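Local coordinates for protein acetoacetate decarboxylase (Sphingomonas wittichii, PDB 5UPB) that is an acetoacetate decarboxylase-like lyase, probably acting on small oxo-acid substrates through a Schiff-base intermediate, as in relatives, at residues Cys90-Arg95 and Ser197-Val202; Gly148-Cys151 and Phe156-Phe159; Leu161-Thr166 and Gly240-Tyr245. All blocks are in the same frame, centred on the assembly; numbering follows the deposited sequence.

Overall arrangement
The three contacts illustrate how one curled, strand-rich fold joins its parts by different means. Contact 1 is partly buried: the turn of a hairpin meets the end of strand 196-202 through long side chains, of which the Arg95-Glu201 pair is uncertainly placed. Contacts 2 and 3 are buried and share strand 156-166. In contact 2 this strand pairs with its hairpin partner through backbone hydrogen bonds and a bulge; in contact 3 it packs across strand 235-249, chiefly by a leucine laid on its backbone. Their centres are about 16 Å apart, and they touch through Gly149 N and Leu161 O. Contact 1 lies about 28 Å from both, centre to centre, across the chain's centre from contact 2.

Contact 1 of 3, residues Cys90-Arg95 and Ser197-Val202; sequences CTHGDR and SELVEV
Glu201 and Arg95 bring their extended side chains together at roughly a right angle, while Leu199, two residues before Glu201 on the same strand, meets His92. The carboxylate oxygen OE2 approaches the guanidinium at its edge, on the NE side, and the opposite charges make a salt bridge likely. The modelled NE and OE2 are too close to be believed, however, and Arg95 is poorly ordered, so the exact placing of this pair is doubtful. Asn203 offers both groups a further, weak hydrogen bond.

The His92-Leu199 half is more certain. Leu199 reaches out with CG anti to its backbone N (chi1 -169°), and its CD2 methyl comes obliquely to the imidazole, 3.5 Å from His92 CD2. The side chains arrive from opposing directions and overlap at their ends; Leu255 packs against both, and His92 NE2 has a weak hydrogen bond to Glu256 OE1.

Behind this meeting stands a reciprocal pair of backbone hydrogen bonds, His92 N to Arg95 O (2.9 Å) and Arg95 N to His92 O (3.0 Å). Gly93 and Asp94 occupy the corners of the type II' turn characteristic of a tight beta hairpin, here joining strands 80-92 and 95-105.

Contact 2 of 3, residues Gly148-Cys151 and Phe156-Phe159; sequences GGIC and FTLF
Cys151 O accepts the shortest polar bond across this pair of strands, from Leu158 N at 2.9 Å. The bond is nearly straight at the hydrogen, but the donor stands tilted out of the carbonyl plane. The N of the same cysteine, Cys151 N, gives its hydrogen to Phe159 O, one residue beyond Leu158, at 3.1 Å, this time almost in line with the C=O bond. A single residue thus faces two, Leu158 and Phe159, which is the definition of a classic beta bulge. Leu158 takes up the extra residue by turning its psi to -59°, well away from the extended values of its neighbours.

With the bulge in place, Cys151 and Phe159 project from the same face of the sheet. The thiol sulfur, set between the backbone N and the carbonyl carbon (chi1 55°), comes to rest over one face of the phenyl ring. Cys151 SG is 3.7 Å from the centroid of the Phe159 ring and 24° off its normal. It is displaced toward the CD2-CE2 rim, with a closest approach of 3.4 Å from Cys151 SG to Phe159 CE2. This is a Cys sulfur-aromatic contact. Leu158 closes in beside it, with its CB 3.8 Å from Cys151 SG. On the other side of the backbone, Ile150 sends CG1 to within 3.8 Å of Phe159 O.

Thr157 turns its hydroxyl to another partner, Gly155 O of the third subunit, so the hairpin takes part in the assembly as well. Within the chain, strand 125-129 bonds to the outer edge of strand 146-153 through Ala129 and Thr127. The sulfur-aromatic pair is covered by Ala84 of strand 80-92, and Trp104 of strand 95-105 packs on both Leu158 and Phe159.

Contact 3 of 3, residues Leu161-Thr166 and Gly240-Tyr245; sequences LGLTVT and GVTYSY
Segments 161-166 and 240-245 cross at 85°, with their axes 7.1 Å apart at the closest. The near-right angle is consistent with the strong coiling of the barrel-like sheet of the acetoacetate decarboxylase family. The two are not partners in hydrogen bonding: strand 206-221 pairs antiparallel with each, and their contact is made by side chain on backbone.

One side chain carries nearly all of the contact. Leu163 points at the opposing strand: its first torsion, with CG anti to the backbone N (chi1 -174°), carries CG toward that strand, and chi2 near 68° parts the two methyl groups over it. CD1 goes to the start of the segment and settles over the flat face of the peptide between Gly240 and Val241, with Leu163 CD1 3.6 Å from Gly240 C. Because Gly240 has no side chain, the methyl can lie directly on the backbone. CD2 takes the next peptide, lying over the face of the Val241-Thr242 link, with Leu163 CD2 3.7 Å from Thr242 N. The leucine therefore straddles two successive peptide planes, a purely van der Waals grip that involves no polar partner of its own.

Thr242 completes the seat from the side. Its hydroxyl is anti to the backbone N and is bound by Met27 O and by Arg130 NH1, which fixes the rotation of the group and turns the methyl to Leu163. Strand 161-166 is itself held by backbone bonds from Leu163 to Val147, and Thr164 packs on Leu73 of the fourth subunit. Beyond the second peptide, Thr242 CG2 rests 3.9 Å from Leu163 CD2, methyl against methyl.

Contact 1 of 3, residues Cys90-Arg95 and Ser197-Val202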
loop_
_atom_site.group_PDB
_atom_site.type_symbol
_atom_site.label_atom_id
_atom_site.label_comp_id
_atom_site.label_asym_id
_atom_site.label_seq_id
_atom_site.Cartn_x
_atom_site.Cartn_y
_atom_site.Cartn_z
ATOM N N CYS A 90 -30.959 -3.077 13.782
ATOM C CA CYS A 90 -32.225 -2.876 13.089
ATOM C C CYS A 90 -33.043 -4.167 13.140
ATOM O O CYS A 90 -32.624 -5.185 13.709
ATOM C CB CYS A 90 -32.000 -2.407 11.653
ATOM S SG CYS A 90 -31.003 -3.524 10.646
ATOM N N THR A 91 -34.232 -4.103 12.536
ATOM C CA THR A 91 -35.153 -5.226 12.463
ATOM C C THR A 91 -35.772 -5.301 11.075
ATOM O O THR A 91 -35.972 -4.285 10.397
ATOM C CB THR A 91 -36.290 -5.105 13.484
ATOM O OG1 THR A 91 -36.879 -3.792 13.385
ATOM C CG2 THR A 91 -35.765 -5.322 14.858
ATOM N N HIS A 92 -36.093 -6.527 10.675
ATOM C CA HIS A 92 -36.883 -6.823 9.485
ATOM C C HIS A 92 -38.061 -7.629 10.004
ATOM O O HIS A 92 -37.902 -8.796 10.384
ATOM C CB HIS A 92 -36.090 -7.602 8.435
ATOM C CG HIS A 92 -36.877 -7.903 7.197
ATOM N ND1 HIS A 92 -37.270 -9.179 6.859
ATOM C CD2 HIS A 92 -37.301 -7.101 6.192
ATOM C CE1 HIS A 92 -37.944 -9.144 5.724
ATOM N NE2 HIS A 92 -37.961 -7.898 5.289
ATOM N N GLY A 93 -39.223 -6.996 10.075
ATOM C CA GLY A 93 -40.323 -7.610 10.780
ATOM C C GLY A 93 -39.963 -7.587 12.248
ATOM O O GLY A 93 -39.693 -6.519 12.807
ATOM N N ASP A 94 -39.934 -8.746 12.888
ATOM C CA ASP A 94 -39.478 -8.838 14.269
ATOM C C ASP A 94 -38.142 -9.561 14.352
ATOM O O ASP A 94 -37.733 -10.007 15.427
ATOM C CB ASP A 94 -40.537 -9.520 15.142
ATOM C CG ASP A 94 -40.922 -10.892 14.636
ATOM O OD1 ASP A 94 -40.141 -11.493 13.872
ATOM O OD2 ASP A 94 -42.017 -11.367 14.998
ATOM N N ARG A 95 -37.460 -9.686 13.224
ATOM C CA ARG A 95 -36.171 -10.343 13.188
ATOM C C ARG A 95 -35.086 -9.305 13.427
ATOM O O ARG A 95 -35.022 -8.279 12.743
ATOM C CB ARG A 95 -35.976 -11.061 11.859
ATOM C CG ARG A 95 -34.729 -11.870 11.814
ATOM C CD ARG A 95 -34.801 -12.905 10.719
ATOM N NE ARG A 95 -33.555 -13.654 10.660
ATOM C CZ ARG A 95 -33.191 -14.588 11.533
ATOM N NH1 ARG A 95 -33.983 -14.907 12.548
ATOM N NH2 ARG A 95 -32.025 -15.199 11.387
ATOM N N SER A 197 -31.606 -4.498 -7.125
ATOM C CA SER A 197 -31.740 -3.862 -5.815
ATOM C C SER A 197 -32.626 -4.735 -4.927
ATOM O O SER A 197 -33.849 -4.774 -5.088
ATOM C CB SER A 197 -32.306 -2.451 -5.938
ATOM O OG SER A 197 -32.380 -1.868 -4.642
ATOM N N GLU A 198 -32.025 -5.420 -3.969
ATOM C CA GLU A 198 -32.807 -6.331 -3.137
ATOM C C GLU A 198 -32.203 -6.474 -1.742
ATOM O O GLU A 198 -30.980 -6.471 -1.547
ATOM C CB GLU A 198 -32.941 -7.728 -3.783
ATOM C CG GLU A 198 -31.590 -8.372 -4.141
ATOM C CD GLU A 198 -31.695 -9.492 -5.148
ATOM O OE1 GLU A 198 -32.744 -9.643 -5.814
ATOM O OE2 GLU A 198 -30.695 -10.206 -5.334
ATOM N N LEU A 199 -33.098 -6.569 -0.773
ATOM C CA LEU A 199 -32.730 -6.837 0.608
ATOM C C LEU A 199 -32.442 -8.315 0.751
ATOM O O LEU A 199 -33.201 -9.156 0.257
ATOM C CB LEU A 199 -33.876 -6.381 1.523
ATOM C CG LEU A 199 -33.718 -6.284 3.034
ATOM C CD1 LEU A 199 -32.789 -5.144 3.362
ATOM C CD2 LEU A 199 -35.106 -6.022 3.654
ATOM N N VAL A 200 -31.348 -8.630 1.454
ATOM C CA VAL A 200 -30.924 -10.002 1.655
ATOM C C VAL A 200 -30.647 -10.209 3.140
ATOM O O VAL A 200 -30.462 -9.262 3.897
ATOM C CB VAL A 200 -29.665 -10.343 0.821
ATOM C CG1 VAL A 200 -29.930 -10.178 -0.659
ATOM C CG2 VAL A 200 -28.505 -9.424 1.214
ATOM N N GLU A 201 -30.584 -11.472 3.541
ATOM C CA GLU A 201 -30.325 -11.865 4.935
ATOM C C GLU A 201 -29.237 -12.924 4.962
ATOM O O GLU A 201 -29.268 -13.843 4.140
ATOM C CB GLU A 201 -31.582 -12.428 5.589
ATOM C CG GLU A 201 -31.432 -12.730 7.048
ATOM C CD GLU A 201 -32.662 -13.396 7.607
ATOM O OE1 GLU A 201 -33.607 -13.659 6.847
ATOM O OE2 GLU A 201 -32.654 -13.734 8.792
ATOM N N VAL A 202 -28.175 -12.704 5.748
ATOM C CA VAL A 202 -27.146 -13.719 5.929
ATOM C C VAL A 202 -27.302 -14.319 7.327
ATOM O O VAL A 202 -27.406 -13.580 8.316
ATOM C CB VAL A 202 -25.737 -13.171 5.678
ATOM C CG1 VAL A 202 -25.508 -12.010 6.507
ATOM C CG2 VAL A 202 -24.715 -14.213 5.990
#

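Contact 2 of 3, residues Gly148-Cys151 and Phe156-Phe159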
loop_
_atom_site.group_PDB
_atom_site.type_symbol
_atom_site.label_atom_id
_atom_site.label_comp_id
_atom_site.label_asym_id
_atom_site.label_seq_id
_atom_site.Cartn_x
_atom_site.Cartn_y
_atom_site.Cartn_z
ATOM N N GLY A 148 -5.755 -1.527 19.873
ATOM C CA GLY A 148 -6.029 -0.362 19.040
ATOM C C GLY A 148 -6.388 -0.766 17.628
ATOM O O GLY A 148 -5.935 -1.792 17.123
ATOM N N GLY A 149 -7.250 0.029 17.004
ATOM C CA GLY A 149 -7.555 -0.171 15.591
ATOM C C GLY A 149 -7.743 1.166 14.918
ATOM O O GLY A 149 -8.186 2.136 15.544
ATOM N N ILE A 150 -7.418 1.216 13.624
ATOM C CA ILE A 150 -7.558 2.454 12.865
ATOM C C ILE A 150 -7.845 2.090 11.413
ATOM O O ILE A 150 -7.421 1.044 10.904
ATOM C CB ILE A 150 -6.286 3.343 12.992
ATOM C CG1 ILE A 150 -6.491 4.730 12.387
ATOM C CG2 ILE A 150 -5.116 2.712 12.258
ATOM C CD1 ILE A 150 -5.440 5.727 12.882
ATOM N N CYS A 151 -8.613 2.933 10.752
ATOM C CA CYS A 151 -8.820 2.740 9.330
ATOM C C CYS A 151 -8.817 4.096 8.647
ATOM O O CYS A 151 -9.157 5.116 9.250
ATOM C CB CYS A 151 -10.131 1.983 9.050
ATOM S SG CYS A 151 -11.567 2.726 9.777
ATOM N N PHE A 156 -7.537 10.054 4.360
ATOM C CA PHE A 156 -8.341 10.557 5.460
ATOM C C PHE A 156 -8.495 9.480 6.529
ATOM O O PHE A 156 -8.927 8.365 6.233
ATOM C CB PHE A 156 -9.725 10.980 4.994
ATOM C CG PHE A 156 -9.708 12.028 3.890
ATOM C CD1 PHE A 156 -9.533 13.355 4.184
ATOM C CD2 PHE A 156 -9.837 11.641 2.563
ATOM C CE1 PHE A 156 -9.503 14.301 3.171
ATOM C CE2 PHE A 156 -9.816 12.583 1.547
ATOM C CZ PHE A 156 -9.633 13.901 1.838
ATOM N N THR A 157 -8.196 9.830 7.768
ATOM C CA THR A 157 -8.591 8.961 8.870
ATOM C C THR A 157 -10.110 8.824 8.870
ATOM O O THR A 157 -10.841 9.818 8.878
ATOM C CB THR A 157 -8.146 9.549 10.199
ATOM O OG1 THR A 157 -6.739 9.867 10.147
ATOM C CG2 THR A 157 -8.417 8.516 11.290
ATOM N N LEU A 158 -10.588 7.589 8.876
ATOM C CA LEU A 158 -12.025 7.341 8.927
ATOM C C LEU A 158 -12.504 7.216 10.370
ATOM O O LEU A 158 -13.391 7.961 10.806
ATOM C CB LEU A 158 -12.349 6.068 8.154
ATOM C CG LEU A 158 -11.957 6.113 6.663
ATOM C CD1 LEU A 158 -11.913 4.676 6.133
ATOM C CD2 LEU A 158 -12.915 6.993 5.902
ATOM N N PHE A 159 -11.949 6.265 11.119
ATOM C CA PHE A 159 -12.168 6.285 12.561
ATOM C C PHE A 159 -11.062 5.524 13.267
ATOM O O PHE A 159 -10.258 4.826 12.644
ATOM C CB PHE A 159 -13.556 5.749 12.947
ATOM C CG PHE A 159 -13.798 4.286 12.671
ATOM C CD1 PHE A 159 -13.531 3.312 13.642
ATOM C CD2 PHE A 159 -14.360 3.878 11.465
ATOM C CE1 PHE A 159 -13.801 1.965 13.403
ATOM C CE2 PHE A 159 -14.624 2.529 11.218
ATOM C CZ PHE A 159 -14.350 1.567 12.215
#

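Contact 3 of 3, residues Leu161-Thr166 and Gly240-Tyr245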
loop_
_atom_site.group_PDB
_atom_site.type_symbol
_atom_site.label_atom_id
_atom_site.label_comp_id
_atom_site.label_asym_id
_atom_site.label_seq_id
_atom_site.Cartn_x
_atom_site.Cartn_y
_atom_site.Cartn_z
ATOM N N LEU A 161 -10.370 3.310 16.995
ATOM C CA LEU A 161 -10.971 2.572 18.106
ATOM C C LEU A 161 -9.875 2.083 19.027
ATOM O O LEU A 161 -8.764 1.775 18.586
ATOM C CB LEU A 161 -11.710 1.316 17.689
ATOM C CG LEU A 161 -12.962 1.340 16.860
ATOM C CD1 LEU A 161 -13.459 -0.102 16.799
ATOM C CD2 LEU A 161 -13.979 2.280 17.470
ATOM N N GLY A 162 -10.224 1.940 20.305
ATOM C CA GLY A 162 -9.276 1.388 21.251
ATOM C C GLY A 162 -9.998 0.831 22.457
ATOM O O GLY A 162 -11.178 1.108 22.694
ATOM N N LEU A 163 -9.269 0.030 23.217
ATOM C CA LEU A 163 -9.793 -0.618 24.423
ATOM C C LEU A 163 -8.668 -0.721 25.436
ATOM O O LEU A 163 -7.571 -1.168 25.086
ATOM C CB LEU A 163 -10.293 -2.027 24.094
ATOM C CG LEU A 163 -10.978 -2.763 25.219
ATOM C CD1 LEU A 163 -12.302 -2.080 25.528
ATOM C CD2 LEU A 163 -11.176 -4.210 24.801
ATOM N N THR A 164 -8.944 -0.335 26.691
ATOM C CA THR A 164 -8.080 -0.683 27.819
ATOM C C THR A 164 -8.817 -1.773 28.591
ATOM O O THR A 164 -9.895 -1.527 29.138
ATOM C CB THR A 164 -7.799 0.500 28.732
ATOM O OG1 THR A 164 -7.177 1.545 27.991
ATOM C CG2 THR A 164 -6.866 0.068 29.853
ATOM N N VAL A 165 -8.251 -2.976 28.609
ATOM C CA VAL A 165 -8.952 -4.142 29.143
ATOM C C VAL A 165 -9.085 -4.002 30.645
ATOM O O VAL A 165 -8.121 -3.636 31.327
ATOM C CB VAL A 165 -8.199 -5.420 28.764
ATOM C CG1 VAL A 165 -8.812 -6.675 29.480
ATOM C CG2 VAL A 165 -8.186 -5.587 27.238
ATOM N N THR A 166 -10.286 -4.255 31.160
ATOM C CA THR A 166 -10.520 -4.240 32.603
ATOM C C THR A 166 -10.796 -5.619 33.175
ATOM O O THR A 166 -10.515 -5.847 34.345
ATOM C CB THR A 166 -11.697 -3.325 32.973
ATOM O OG1 THR A 166 -12.877 -3.709 32.262
ATOM C CG2 THR A 166 -11.390 -1.884 32.644
ATOM N N GLY A 240 -16.952 -1.524 25.315
ATOM C CA GLY A 240 -15.934 -2.018 24.409
ATOM C C GLY A 240 -15.556 -3.438 24.762
ATOM O O GLY A 240 -15.637 -3.853 25.926
ATOM N N VAL A 241 -15.186 -4.194 23.735
ATOM C CA VAL A 241 -14.794 -5.590 23.885
ATOM C C VAL A 241 -13.843 -5.975 22.754
ATOM O O VAL A 241 -13.893 -5.409 21.649
ATOM C CB VAL A 241 -16.040 -6.507 23.903
ATOM C CG1 VAL A 241 -16.711 -6.497 22.551
ATOM C CG2 VAL A 241 -15.677 -7.908 24.295
ATOM N N THR A 242 -12.936 -6.922 23.055
ATOM C CA THR A 242 -12.095 -7.580 22.051
ATOM C C THR A 242 -12.257 -9.077 22.259
ATOM O O THR A 242 -12.473 -9.539 23.392
ATOM C CB THR A 242 -10.603 -7.147 22.144
ATOM O OG1 THR A 242 -9.867 -7.657 21.020
ATOM C CG2 THR A 242 -9.937 -7.633 23.469
ATOM N N TYR A 243 -12.239 -9.826 21.170
ATOM C CA TYR A 243 -12.580 -11.236 21.240
ATOM C C TYR A 243 -12.157 -11.915 19.957
ATOM O O TYR A 243 -11.788 -11.269 18.962
ATOM C CB TYR A 243 -14.066 -11.442 21.480
ATOM C CG TYR A 243 -14.944 -10.853 20.406
ATOM C CD1 TYR A 243 -15.302 -9.526 20.444
ATOM C CD2 TYR A 243 -15.465 -11.648 19.392
ATOM C CE1 TYR A 243 -16.137 -8.991 19.472
ATOM C CE2 TYR A 243 -16.293 -11.132 18.436
ATOM C CZ TYR A 243 -16.639 -9.801 18.483
ATOM O OH TYR A 243 -17.477 -9.293 17.514
ATOM N N SER A 244 -12.290 -13.236 19.973
ATOM C CA SER A 244 -12.066 -14.039 18.778
ATOM C C SER A 244 -13.383 -14.615 18.293
ATOM O O SER A 244 -14.305 -14.908 19.073
ATOM C CB SER A 244 -11.043 -15.130 19.037
ATOM O OG SER A 244 -9.832 -14.517 19.429
ATOM N N TYR A 245 -13.422 -14.839 16.991
ATOM C CA TYR A 245 -14.646 -15.170 16.312
ATOM C C TYR A 245 -14.381 -16.086 15.141
ATOM O O TYR A 245 -13.463 -15.862 14.349
ATOM C CB TYR A 245 -15.153 -13.801 15.805
ATOM C CG TYR A 245 -16.397 -13.705 14.994
ATOM C CD1 TYR A 245 -17.428 -14.572 15.157
ATOM C CD2 TYR A 245 -16.494 -12.740 13.991
ATOM C CE1 TYR A 245 -18.562 -14.464 14.409
ATOM C CE2 TYR A 245 -17.618 -12.624 13.220
ATOM C CZ TYR A 245 -18.655 -13.488 13.424
ATOM O OH TYR A 245 -19.790 -13.400 12.637
#